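Local coordinates for putative peptide ABC-transport system periplasmic peptide-binding protein (PDB 4OEV), which binds nickel(II) outside the cytoplasm as the solute-binding protein of an ABC-type importer, although its family is generally assigned to peptide transport, at residues Trp291-Asn296 / Asp443-Leu448; Val102-Ile107 / Leu133-Leu138; Asp309-Ala314 / Arg356-Val361. All blocks are in the same frame, centred on the assembly; numbering follows the deposited sequence.

Contact 1: residues Trp291-Asn296 / Asp443-Leu448; sequences WANSKN and DFIDAL
Ile445 and Ser294 meet where helix 434-450 packs against the loop joining strand 280-282 to helix 304-313, a loop-on-helix contact in a bilobal periplasmic binding protein of solute-binding family 5. Taking the helix in order, Phe444 packs on helix 419-429, among Val421, Ala424 and Leu425. Ile445 does nearly all the apolar work toward the loop. Its CG1 branch stands anti to the carbonyl carbon (chi1 -69°), and the extended second torsion brings CD1 against the loop backbone, 3.5 Å from Ser294 N and 3.9 Å from Ala292 O. The hydroxyl rests against both arms of the isoleucine, Ser294 OG being 3.4 Å from Ile445 CD1 and 3.6 Å from Ile445 CG2. The loop is shaped by an Asx turn: Lys295 N donates to Asn293 OD1 from above the amide carbonyl plane, at 2.9 Å, and the same OD1 also receives a bond from His285.

Asp446, next on the helix, reaches the loop through a water instead of by direct contact. Its OD1 faces the water, while OD2 forms a salt bridge with Lys442, one turn back. Asn296 is poorly ordered, so its arm of the bridge is less certain than the other two. The water accepts a hydrogen bond from Ser294 OG at 2.9 Å and donates to Asn296 O and Asp446 OD1, each 2.8 Å from the water oxygen.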
ATOM      1  N   TRP A 291      10.304   9.068  -8.683  1.00 44.52           N
ATOM      2  CA  TRP A 291      11.050  10.188  -9.242  1.00 46.06           C
ATOM      3  C   TRP A 291      11.654  11.021  -8.100  1.00 43.35           C
ATOM      4  O   TRP A 291      12.676  11.713  -8.277  1.00 44.70           O
ATOM      5  CB  TRP A 291      10.158  11.058 -10.145  1.00 48.93           C
ATOM      6  CG  TRP A 291       8.860  11.494  -9.520  1.00 49.14           C
ATOM      7  CD1 TRP A 291       7.642  10.921  -9.699  1.00 47.50           C
ATOM      8  CD2 TRP A 291       8.653  12.608  -8.626  1.00 48.67           C
ATOM      9  NE1 TRP A 291       6.695  11.591  -8.971  1.00 47.16           N
ATOM     10  CE2 TRP A 291       7.288  12.638  -8.313  1.00 47.15           C
ATOM     11  CE3 TRP A 291       9.493  13.583  -8.069  1.00 48.49           C
ATOM     12  CZ2 TRP A 291       6.740  13.600  -7.469  1.00 47.24           C
ATOM     13  CZ3 TRP A 291       8.944  14.526  -7.206  1.00 46.72           C
ATOM     14  CH2 TRP A 291       7.590  14.523  -6.920  1.00 46.17           C
ATOM     15  N   ALA A 292      11.017  10.929  -6.940  1.00 38.00           N
ATOM     16  CA  ALA A 292      11.423  11.649  -5.735  1.00 39.69           C
ATOM     17  C   ALA A 292      12.725  11.119  -5.111  1.00 42.36           C
ATOM     18  O   ALA A 292      13.249  11.722  -4.186  1.00 42.39           O
ATOM     19  CB  ALA A 292      10.305  11.569  -4.705  1.00 38.84           C
ATOM     20  N   ASN A 293      13.232   9.985  -5.594  1.00 41.95           N
ATOM     21  CA  ASN A 293      14.441   9.390  -5.021  1.00 41.28           C
ATOM     22  C   ASN A 293      15.628  10.344  -5.198  1.00 43.28           C
ATOM     23  O   ASN A 293      15.934  10.796  -6.310  1.00 43.27           O
ATOM     24  CB  ASN A 293      14.697   7.999  -5.657  1.00 40.25           C
ATOM     25  CG  ASN A 293      15.898   7.256  -5.054  1.00 42.02           C
ATOM     26  OD1 ASN A 293      16.571   7.758  -4.162  1.00 41.95           O
ATOM     27  ND2 ASN A 293      16.143   6.024  -5.528  1.00 41.91           N
ATOM     28  N   SER A 294      16.312  10.633  -4.095  1.00 43.09           N
ATOM     29  CA  SER A 294      17.460  11.542  -4.157  1.00 46.95           C
ATOM     30  C   SER A 294      18.695  10.880  -4.785  1.00 52.47           C
ATOM     31  O   SER A 294      19.636  11.554  -5.255  1.00 54.26           O
ATOM     32  CB  SER A 294      17.767  12.043  -2.754  1.00 45.35           C
ATOM     33  OG  SER A 294      17.986  10.941  -1.884  1.00 40.81           O
ATOM     34  N   LYS A 295      18.698   9.553  -4.785  1.00 55.72           N
ATOM     35  CA  LYS A 295      19.746   8.754  -5.429  1.00 65.24           C
ATOM     36  C   LYS A 295      21.155   8.976  -4.879  1.00 71.03           C
ATOM     37  O   LYS A 295      22.047   8.172  -5.143  1.00 73.20           O
ATOM     38  CB  LYS A 295      19.744   9.006  -6.940  1.00 68.89           C
ATOM     39  CG  LYS A 295      18.580   8.353  -7.658  1.00 70.69           C
ATOM     40  CD  LYS A 295      18.673   8.496  -9.175  1.00 75.18           C
ATOM     41  CE  LYS A 295      17.747   7.496  -9.842  1.00 76.78           C
ATOM     42  NZ  LYS A 295      16.327   7.701  -9.410  1.00 75.18           N
ATOM     43  N   ASN A 296      21.368  10.061  -4.139  1.00 72.90           N
ATOM     44  CA  ASN A 296      22.618  10.217  -3.420  1.00 74.74           C
ATOM     45  C   ASN A 296      22.366  10.467  -1.956  1.00 68.37           C
ATOM     46  O   ASN A 296      22.252  11.611  -1.513  1.00 70.63           O
ATOM     47  CB  ASN A 296      23.468  11.334  -3.982  1.00 82.03           C
ATOM     48  CG  ASN A 296      24.943  11.056  -3.805  1.00 88.17           C
ATOM     49  OD1 ASN A 296      25.478  11.162  -2.695  1.00 88.96           O
ATOM     50  ND2 ASN A 296      25.615  10.688  -4.901  1.00 91.69           N
ATOM     51  N   ASP A 443      15.378  16.137   1.599  1.00 39.25           N
ATOM     52  CA  ASP A 443      15.400  16.455   3.035  1.00 37.76           C
ATOM     53  C   ASP A 443      14.734  15.338   3.857  1.00 37.93           C
ATOM     54  O   ASP A 443      15.246  14.889   4.884  1.00 37.37           O
ATOM     55  CB  ASP A 443      14.673  17.784   3.309  1.00 38.04           C
ATOM     56  CG  ASP A 443      15.445  18.990   2.798  1.00 43.81           C
ATOM     57  OD1 ASP A 443      16.666  18.878   2.610  1.00 46.23           O
ATOM     58  OD2 ASP A 443      14.824  20.057   2.566  1.00 47.04           O
ATOM     59  N   PHE A 444      13.596  14.879   3.371  1.00 33.69           N
ATOM     60  CA  PHE A 444      12.885  13.809   4.003  1.00 31.25           C
ATOM     61  C   PHE A 444      13.741  12.515   4.128  1.00 36.25           C
ATOM     62  O   PHE A 444      13.866  11.921   5.226  1.00 35.77           O
ATOM     63  CB  PHE A 444      11.599  13.560   3.200  1.00 30.17           C
ATOM     64  CG  PHE A 444      10.932  12.234   3.509  1.00 30.07           C
ATOM     65  CD1 PHE A 444      10.445  11.980   4.763  1.00 28.79           C
ATOM     66  CD2 PHE A 444      10.785  11.264   2.530  1.00 32.40           C
ATOM     67  CE1 PHE A 444       9.826  10.788   5.067  1.00 30.20           C
ATOM     68  CE2 PHE A 444      10.173  10.066   2.817  1.00 31.28           C
ATOM     69  CZ  PHE A 444       9.689   9.814   4.090  1.00 32.29           C
ATOM     70  N   ILE A 445      14.304  12.091   2.999  1.00 35.73           N
ATOM     71  CA  ILE A 445      15.180  10.922   2.911  1.00 36.08           C
ATOM     72  C   ILE A 445      16.403  11.068   3.851  1.00 38.04           C
ATOM     73  O   ILE A 445      16.785  10.126   4.560  1.00 32.71           O
ATOM     74  CB  ILE A 445      15.675  10.733   1.437  1.00 37.36           C
ATOM     75  CG1 ILE A 445      14.501  10.298   0.545  1.00 38.09           C
ATOM     76  CG2 ILE A 445      16.792   9.709   1.335  1.00 36.37           C
ATOM     77  CD1 ILE A 445      14.811  10.349  -0.935  1.00 39.09           C
ATOM     78  N   ASP A 446      17.013  12.255   3.848  1.00 39.43           N
ATOM     79  CA  ASP A 446      18.164  12.508   4.699  1.00 39.83           C
ATOM     80  C   ASP A 446      17.772  12.485   6.156  1.00 36.62           C
ATOM     81  O   ASP A 446      18.545  11.993   6.979  1.00 36.78           O
ATOM     82  CB  ASP A 446      18.815  13.853   4.375  1.00 42.47           C
ATOM     83  CG  ASP A 446      19.505  13.873   3.037  1.00 44.09           C
ATOM     84  OD1 ASP A 446      19.922  12.808   2.519  1.00 45.11           O
ATOM     85  OD2 ASP A 446      19.630  14.980   2.492  1.00 46.22           O
ATOM     86  N   ALA A 447      16.609  13.042   6.475  1.00 33.32           N
ATOM     87  CA  ALA A 447      16.102  13.042   7.868  1.00 35.03           C
ATOM     88  C   ALA A 447      15.825  11.640   8.364  1.00 34.60           C
ATOM     89  O   ALA A 447      16.027  11.352   9.555  1.00 34.95           O
ATOM     90  CB  ALA A 447      14.824  13.872   8.006  1.00 31.47           C
ATOM     91  N   LEU A 448      15.269  10.798   7.487  1.00 32.25           N
ATOM     92  CA  LEU A 448      15.042   9.388   7.817  1.00 35.82           C
ATOM     93  C   LEU A 448      16.332   8.689   8.160  1.00 34.13           C
ATOM     94  O   LEU A 448      16.347   7.876   9.058  1.00 36.66           O
ATOM     95  CB  LEU A 448      14.370   8.614   6.665  1.00 37.12           C
ATOM     96  CG  LEU A 448      12.850   8.750   6.472  1.00 34.01           C
ATOM     97  CD1 LEU A 448      12.401   7.717   5.405  1.00 32.24           C
ATOM     98  CD2 LEU A 448      12.039   8.624   7.726  1.00 33.92           C
TER
HETATM   99  O   HOH W   1      19.859  12.377  -0.253  1.00 52.06           O

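Contact 2: residues Val102-Ile107 / Leu133-Leu138; sequences VNFEDI and LSIGML
Phe104 is the centre of this contact: its ring reaches from the short, weakly bonded helix 101-104 to Leu133 and Ile135, in the loop that follows helix 129-132. No hydrogen bond crosses between the two segments, and the packing is wholly apolar. With CG anti to the carbonyl carbon (chi1 -62°), the ring is sent across toward the loop and meets it with its outer atoms. Leu133 touches through one methyl, CD2, which lies at the ring edge close to its plane, 4.1 Å from Phe104 CE2. Ile135 brings its CG2 branch to 3.8 Å from Phe104 CZ, approaching the ring obliquely. Its longer arm goes another way: CG1 is anti to the backbone N (chi1 -162°), which puts CG2 between N and the carbonyl carbon, on the side of the phenylalanine.

The aromatic residue also begins a type I beta turn, closed by Ile107 N bonding to Phe104 O at 3.2 Å, leading into strand 107-114. The side chain of Ile135 lies about 6 Å from that of Asn31, a magnesium-binding residue seen for this protein, though no magnesium is bound to this chain. Phe91 of helix 81-92 meets the Phe104 ring with planes at about 55° and touches Ile135 too, while Phe129 of helix 129-132 packs on both Phe104 and Ile107. The cluster thus joins three helices beside the antiparallel sheet to which strand 107-114 belongs.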
ATOM      1  N   VAL A 102      -6.526  12.779   4.181  1.00 34.16           N
ATOM      2  CA  VAL A 102      -5.354  13.635   3.979  1.00 33.43           C
ATOM      3  C   VAL A 102      -5.104  13.912   2.491  1.00 34.96           C
ATOM      4  O   VAL A 102      -4.310  14.795   2.147  1.00 34.84           O
ATOM      5  CB  VAL A 102      -4.068  13.007   4.647  1.00 31.16           C
ATOM      6  CG1 VAL A 102      -4.239  12.955   6.156  1.00 30.76           C
ATOM      7  CG2 VAL A 102      -3.808  11.605   4.054  1.00 33.13           C
ATOM      8  N   ASN A 103      -5.781  13.170   1.596  1.00 34.94           N
ATOM      9  CA  ASN A 103      -5.636  13.388   0.173  1.00 34.42           C
ATOM     10  C   ASN A 103      -6.612  14.481  -0.283  1.00 36.11           C
ATOM     11  O   ASN A 103      -6.505  14.962  -1.437  1.00 38.54           O
ATOM     12  CB  ASN A 103      -5.882  12.120  -0.668  1.00 34.23           C
ATOM     13  CG  ASN A 103      -4.838  11.035  -0.396  1.00 36.27           C
ATOM     14  OD1 ASN A 103      -4.045  11.158   0.513  1.00 37.59           O
ATOM     15  ND2 ASN A 103      -4.824  10.006  -1.222  1.00 37.13           N
ATOM     16  N   PHE A 104      -7.597  14.781   0.563  1.00 36.69           N
ATOM     17  CA  PHE A 104      -8.641  15.780   0.192  1.00 40.09           C
ATOM     18  C   PHE A 104      -8.861  16.936   1.147  1.00 41.38           C
ATOM     19  O   PHE A 104      -9.693  17.808   0.854  1.00 44.07           O
ATOM     20  CB  PHE A 104      -9.971  15.051  -0.015  1.00 39.22           C
ATOM     21  CG  PHE A 104      -9.916  14.067  -1.133  1.00 42.53           C
ATOM     22  CD1 PHE A 104      -9.388  12.791  -0.924  1.00 37.66           C
ATOM     23  CD2 PHE A 104     -10.314  14.416  -2.411  1.00 43.39           C
ATOM     24  CE1 PHE A 104      -9.286  11.885  -1.971  1.00 42.19           C
ATOM     25  CE2 PHE A 104     -10.238  13.494  -3.467  1.00 45.79           C
ATOM     26  CZ  PHE A 104      -9.717  12.234  -3.249  1.00 42.62           C
ATOM     27  N   GLU A 105      -8.114  16.983   2.260  1.00 38.00           N
ATOM     28  CA  GLU A 105      -8.282  18.040   3.271  1.00 38.58           C
ATOM     29  C   GLU A 105      -7.955  19.409   2.722  1.00 45.27           C
ATOM     30  O   GLU A 105      -8.384  20.441   3.254  1.00 46.65           O
ATOM     31  CB  GLU A 105      -7.392  17.786   4.506  1.00 37.19           C
ATOM     32  CG  GLU A 105      -5.887  17.743   4.150  1.00 40.30           C
ATOM     33  CD  GLU A 105      -5.001  17.476   5.362  1.00 51.46           C
ATOM     34  OE1 GLU A 105      -5.531  17.674   6.480  1.00 54.26           O
ATOM     35  OE2 GLU A 105      -3.832  16.987   5.201  1.00 49.89           O
ATOM     36  N   ASP A 106      -7.174  19.421   1.658  1.00 47.43           N
ATOM     37  CA  ASP A 106      -6.683  20.654   1.103  1.00 46.66           C
ATOM     38  C   ASP A 106      -7.639  21.312   0.081  1.00 47.54           C
ATOM     39  O   ASP A 106      -7.317  22.342  -0.522  1.00 43.90           O
ATOM     40  CB  ASP A 106      -5.351  20.378   0.457  1.00 48.35           C
ATOM     41  CG  ASP A 106      -4.711  21.621  -0.074  1.00 48.16           C
ATOM     42  OD1 ASP A 106      -4.731  22.649   0.640  1.00 48.43           O
ATOM     43  OD2 ASP A 106      -4.304  21.589  -1.254  1.00 46.79           O
ATOM     44  N   ILE A 107      -8.827  20.744  -0.069  1.00 46.56           N
ATOM     45  CA  ILE A 107      -9.830  21.298  -0.979  1.00 48.42           C
ATOM     46  C   ILE A 107     -10.630  22.370  -0.272  1.00 50.86           C
ATOM     47  O   ILE A 107     -11.244  22.105   0.769  1.00 52.65           O
ATOM     48  CB  ILE A 107     -10.759  20.213  -1.466  1.00 46.88           C
ATOM     49  CG1 ILE A 107      -9.951  19.254  -2.310  1.00 49.80           C
ATOM     50  CG2 ILE A 107     -11.956  20.834  -2.296  1.00 46.89           C
ATOM     51  CD1 ILE A 107     -10.587  17.980  -2.445  1.00 51.94           C
ATOM     52  N   LEU A 133      -7.287  11.713  -7.402  1.00 39.30           N
ATOM     53  CA  LEU A 133      -8.595  11.627  -8.038  1.00 40.78           C
ATOM     54  C   LEU A 133      -8.768  10.337  -8.853  1.00 43.59           C
ATOM     55  O   LEU A 133      -9.752  10.191  -9.605  1.00 45.57           O
ATOM     56  CB  LEU A 133      -8.827  12.876  -8.924  1.00 42.40           C
ATOM     57  CG  LEU A 133      -9.057  14.183  -8.165  1.00 43.89           C
ATOM     58  CD1 LEU A 133      -8.945  15.398  -9.041  1.00 45.60           C
ATOM     59  CD2 LEU A 133     -10.408  14.126  -7.513  1.00 45.81           C
ATOM     60  N   SER A 134      -7.837   9.380  -8.690  1.00 39.46           N
ATOM     61  CA  SER A 134      -8.036   8.091  -9.340  1.00 39.53           C
ATOM     62  C   SER A 134      -8.905   7.244  -8.405  1.00 41.93           C
ATOM     63  O   SER A 134      -9.332   6.163  -8.779  1.00 44.11           O
ATOM     64  CB  SER A 134      -6.704   7.391  -9.672  1.00 38.45           C
ATOM     65  OG  SER A 134      -5.912   7.176  -8.496  1.00 38.05           O
ATOM     66  N   ILE A 135      -9.181   7.745  -7.192  1.00 39.16           N
ATOM     67  CA  ILE A 135     -10.077   7.038  -6.267  1.00 43.67           C
ATOM     68  C   ILE A 135     -11.489   7.009  -6.834  1.00 47.09           C
ATOM     69  O   ILE A 135     -11.888   7.933  -7.563  1.00 48.17           O
ATOM     70  CB  ILE A 135     -10.111   7.682  -4.840  1.00 44.81           C
ATOM     71  CG1 ILE A 135     -10.678   6.701  -3.819  1.00 43.75           C
ATOM     72  CG2 ILE A 135     -10.880   8.984  -4.796  1.00 48.43           C
ATOM     73  CD1 ILE A 135      -9.702   5.582  -3.382  1.00 40.56           C
ATOM     74  N   GLY A 136     -12.242   5.961  -6.501  1.00 46.97           N
ATOM     75  CA  GLY A 136     -13.583   5.802  -7.040  1.00 44.88           C
ATOM     76  C   GLY A 136     -14.484   6.974  -6.666  1.00 43.28           C
ATOM     77  O   GLY A 136     -14.265   7.607  -5.629  1.00 42.60           O
ATOM     78  N   MET A 137     -15.463   7.296  -7.529  1.00 45.11           N
ATOM     79  CA  MET A 137     -16.505   8.286  -7.196  1.00 48.05           C
ATOM     80  C   MET A 137     -17.703   7.559  -6.538  1.00 47.21           C
ATOM     81  O   MET A 137     -17.940   6.362  -6.785  1.00 47.23           O
ATOM     82  CB  MET A 137     -16.919   9.077  -8.443  1.00 52.73           C
ATOM     83  CG  MET A 137     -15.824   9.992  -9.034  1.00 47.80           C
ATOM     84  SD  MET A 137     -15.374  11.373  -7.958  1.00 47.20           S
ATOM     85  CE  MET A 137     -13.958  10.573  -7.147  1.00 53.55           C
ATOM     86  N   LEU A 138     -18.359   8.242  -5.615  1.00 47.71           N
ATOM     87  CA  LEU A 138     -19.517   7.713  -4.895  1.00 51.94           C
ATOM     88  C   LEU A 138     -20.827   8.259  -5.493  1.00 52.41           C
ATOM     89  O   LEU A 138     -20.828   9.358  -6.038  1.00 51.78           O
ATOM     90  CB  LEU A 138     -19.490   8.114  -3.429  1.00 47.85           C
ATOM     91  CG  LEU A 138     -18.304   7.566  -2.627  1.00 45.65           C
ATOM     92  CD1 LEU A 138     -18.254   8.293  -1.303  1.00 45.22           C
ATOM     93  CD2 LEU A 138     -18.535   6.100  -2.447  1.00 45.33           C
TER

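Contact 3: residues Asp309-Ala314 / Arg356-Val361; sequences DLLVSA and RKIGVV
This is a small, buried, apolar contact in which one leucine near the end of helix 304-313 packs against the chain as it leaves helix 342-357, at the periphery, its centre about 33 Å from the centre of the chain. Leu311 is the whole contribution of the first segment. Its CG stands anti to the carbonyl carbon (chi1 -68°) and beside the backbone N, and the second torsion, near 180°, extends the side chain toward the other segment with CD1 in the lead. That methyl touches Val360 CG2 at 3.6 Å, and the two side chains cross at about a right angle. Leu311 CD1 also comes within 4.3 Å of Ile358 CD1, a looser approach, so a single methyl group serves both partners. The backbones stay well apart, with 9.4 Å between Leu311 CA and Ile358 CA, and the span is bridged by side chains alone.

What brings Ile358 and Val360 to bear on the same leucine is the Schellman motif that ends helix 342-357. Gly359 is its C-prime residue, with a positive phi of 80°, and Gly359 N bonds back to Arg356 O at 3.1 Å, while Val360 N reaches Phe355 O. The helix is the connection of a beta-alpha-beta crossover, joining strand 329-338 to its parallel neighbour 361-367 in a mixed four-stranded sheet. In Val360 it is CG2, lying beside the backbone N, that faces the leucine; the residue also touches Phe333 of strand 329-338. Leu311 is further enclosed by Leu331 of that strand, by Phe324 of strand 324-326 and by Ala261 of helix 256-265, whose Ala265 is touched by Ile358.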
ATOM      1  N   ASP A 309      30.088  -0.887  18.935  1.00 40.69           N
ATOM      2  CA  ASP A 309      30.626   0.381  19.414  1.00 45.93           C
ATOM      3  C   ASP A 309      29.489   1.355  19.798  1.00 43.76           C
ATOM      4  O   ASP A 309      29.589   2.094  20.792  1.00 42.11           O
ATOM      5  CB  ASP A 309      31.524   1.020  18.345  1.00 49.20           C
ATOM      6  CG  ASP A 309      32.820   0.271  18.145  1.00 54.40           C
ATOM      7  OD1 ASP A 309      33.084  -0.687  18.906  1.00 53.94           O
ATOM      8  OD2 ASP A 309      33.567   0.626  17.204  1.00 59.47           O
ATOM      9  N   LEU A 310      28.403   1.328  19.027  1.00 39.89           N
ATOM     10  CA  LEU A 310      27.274   2.194  19.292  1.00 39.39           C
ATOM     11  C   LEU A 310      26.557   1.791  20.563  1.00 36.15           C
ATOM     12  O   LEU A 310      26.113   2.660  21.333  1.00 36.30           O
ATOM     13  CB  LEU A 310      26.265   2.178  18.131  1.00 38.46           C
ATOM     14  CG  LEU A 310      26.572   3.098  16.943  1.00 43.02           C
ATOM     15  CD1 LEU A 310      25.708   2.706  15.740  1.00 42.48           C
ATOM     16  CD2 LEU A 310      26.308   4.531  17.336  1.00 43.55           C
ATOM     17  N   LEU A 311      26.378   0.490  20.767  1.00 34.30           N
ATOM     18  CA  LEU A 311      25.686   0.044  21.984  1.00 34.62           C
ATOM     19  C   LEU A 311      26.573   0.345  23.245  1.00 40.01           C
ATOM     20  O   LEU A 311      26.050   0.729  24.293  1.00 38.11           O
ATOM     21  CB  LEU A 311      25.333  -1.449  21.915  1.00 31.71           C
ATOM     22  CG  LEU A 311      24.264  -1.829  20.876  1.00 30.67           C
ATOM     23  CD1 LEU A 311      23.978  -3.311  20.958  1.00 31.70           C
ATOM     24  CD2 LEU A 311      22.948  -1.050  21.117  1.00 28.82           C
ATOM     25  N   VAL A 312      27.889   0.190  23.140  1.00 41.95           N
ATOM     26  CA  VAL A 312      28.768   0.591  24.268  1.00 42.75           C
ATOM     27  C   VAL A 312      28.532   2.082  24.541  1.00 48.39           C
ATOM     28  O   VAL A 312      28.174   2.464  25.679  1.00 46.96           O
ATOM     29  CB  VAL A 312      30.233   0.317  23.957  1.00 42.69           C
ATOM     30  CG1 VAL A 312      31.198   0.936  25.009  1.00 45.99           C
ATOM     31  CG2 VAL A 312      30.449  -1.185  23.912  1.00 42.74           C
ATOM     32  N   SER A 313      28.568   2.878  23.467  1.00 47.16           N
ATOM     33  CA  SER A 313      28.370   4.306  23.569  1.00 47.24           C
ATOM     34  C   SER A 313      27.031   4.669  24.193  1.00 45.39           C
ATOM     35  O   SER A 313      26.929   5.704  24.844  1.00 48.70           O
ATOM     36  CB  SER A 313      28.489   4.951  22.197  1.00 50.10           C
ATOM     37  OG  SER A 313      28.236   6.339  22.251  1.00 50.19           O
ATOM     38  N   ALA A 314      26.015   3.829  24.015  1.00 41.61           N
ATOM     39  CA  ALA A 314      24.699   4.109  24.576  1.00 40.89           C
ATOM     40  C   ALA A 314      24.613   3.657  26.013  1.00 39.55           C
ATOM     41  O   ALA A 314      23.571   3.784  26.649  1.00 40.41           O
ATOM     42  CB  ALA A 314      23.558   3.462  23.718  1.00 35.10           C
ATOM     43  N   ARG A 356      21.515 -11.509  17.447  1.00 39.35           N
ATOM     44  CA  ARG A 356      22.168 -12.414  18.400  1.00 40.15           C
ATOM     45  C   ARG A 356      23.670 -12.344  18.246  1.00 40.45           C
ATOM     46  O   ARG A 356      24.420 -12.414  19.243  1.00 40.94           O
ATOM     47  CB  ARG A 356      21.674 -13.844  18.205  1.00 43.64           C
ATOM     48  CG  ARG A 356      22.401 -14.839  19.097  1.00 48.77           C
ATOM     49  CD  ARG A 356      21.824 -16.230  19.075  1.00 53.84           C
ATOM     50  NE  ARG A 356      22.916 -17.209  19.253  1.00 62.52           N
ATOM     51  CZ  ARG A 356      23.424 -17.567  20.440  1.00 69.86           C
ATOM     52  NH1 ARG A 356      24.420 -18.459  20.512  1.00 72.76           N
ATOM     53  NH2 ARG A 356      22.973 -17.003  21.566  1.00 71.94           N
ATOM     54  N   LYS A 357      24.128 -12.165  17.007  1.00 38.18           N
ATOM     55  CA  LYS A 357      25.561 -12.100  16.745  1.00 40.14           C
ATOM     56  C   LYS A 357      26.262 -10.928  17.467  1.00 40.54           C
ATOM     57  O   LYS A 357      27.425 -11.034  17.781  1.00 41.92           O
ATOM     58  CB  LYS A 357      25.840 -11.986  15.247  1.00 44.19           C
ATOM     59  CG  LYS A 357      25.559 -13.240  14.448  1.00 49.90           C
ATOM     60  CD  LYS A 357      26.034 -13.069  13.022  1.00 55.54           C
ATOM     61  CE  LYS A 357      25.331 -14.055  12.117  1.00 59.90           C
ATOM     62  NZ  LYS A 357      25.750 -13.921  10.703  1.00 61.65           N
ATOM     63  N   ILE A 358      25.560  -9.830  17.708  1.00 41.93           N
ATOM     64  CA  ILE A 358      26.152  -8.683  18.392  1.00 42.75           C
ATOM     65  C   ILE A 358      25.674  -8.560  19.844  1.00 45.96           C
ATOM     66  O   ILE A 358      25.777  -7.493  20.428  1.00 45.51           O
ATOM     67  CB  ILE A 358      25.816  -7.332  17.678  1.00 44.98           C
ATOM     68  CG1 ILE A 358      24.307  -7.135  17.620  1.00 38.80           C
ATOM     69  CG2 ILE A 358      26.435  -7.268  16.282  1.00 46.44           C
ATOM     70  CD1 ILE A 358      23.841  -5.676  17.322  1.00 43.37           C
ATOM     71  N   GLY A 359      25.137  -9.633  20.423  1.00 45.85           N
ATOM     72  CA  GLY A 359      24.748  -9.603  21.825  1.00 46.22           C
ATOM     73  C   GLY A 359      23.411  -8.927  22.117  1.00 41.41           C
ATOM     74  O   GLY A 359      23.159  -8.497  23.242  1.00 34.50           O
ATOM     75  N   VAL A 360      22.539  -8.853  21.113  1.00 35.90           N
ATOM     76  CA  VAL A 360      21.185  -8.349  21.312  1.00 37.33           C
ATOM     77  C   VAL A 360      20.195  -9.516  21.313  1.00 38.23           C
ATOM     78  O   VAL A 360      20.109 -10.282  20.344  1.00 38.62           O
ATOM     79  CB  VAL A 360      20.803  -7.327  20.238  1.00 36.75           C
ATOM     80  CG1 VAL A 360      19.340  -6.912  20.384  1.00 37.29           C
ATOM     81  CG2 VAL A 360      21.722  -6.112  20.336  1.00 38.37           C
ATOM     82  N   VAL A 361      19.471  -9.666  22.417  1.00 36.70           N
ATOM     83  CA  VAL A 361      18.526 -10.773  22.554  1.00 40.42           C
ATOM     84  C   VAL A 361      17.171 -10.359  21.980  1.00 38.50           C
ATOM     85  O   VAL A 361      16.738  -9.211  22.133  1.00 35.51           O
ATOM     86  CB  VAL A 361      18.386 -11.237  24.043  1.00 37.30           C
ATOM     87  CG1 VAL A 361      17.259 -12.251  24.194  1.00 39.12           C
ATOM     88  CG2 VAL A 361      19.734 -11.811  24.623  1.00 37.12           C
TER

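None of the three contacts touches another. Contact 1 lies between the others in space: its centre is about 26 Å from that of contact 2 and about 28 Å from that of contact 3, with nearest atoms about 13 Å apart in each case. Contacts 2 and 3 sit on opposite sides of the chain's centre, about 46 Å between their centres. Along the sequence contact 2 closes first, whereas contact 3 is nested within the long loop closed by contact 1. No residue of these segments belongs to the nickel site of His26, His480 and His481 or to the oxalate pocket; Met338, which lines that pocket, ends strand 329-338, other residues of which, Leu331 and Phe333 among them, touch contact 3.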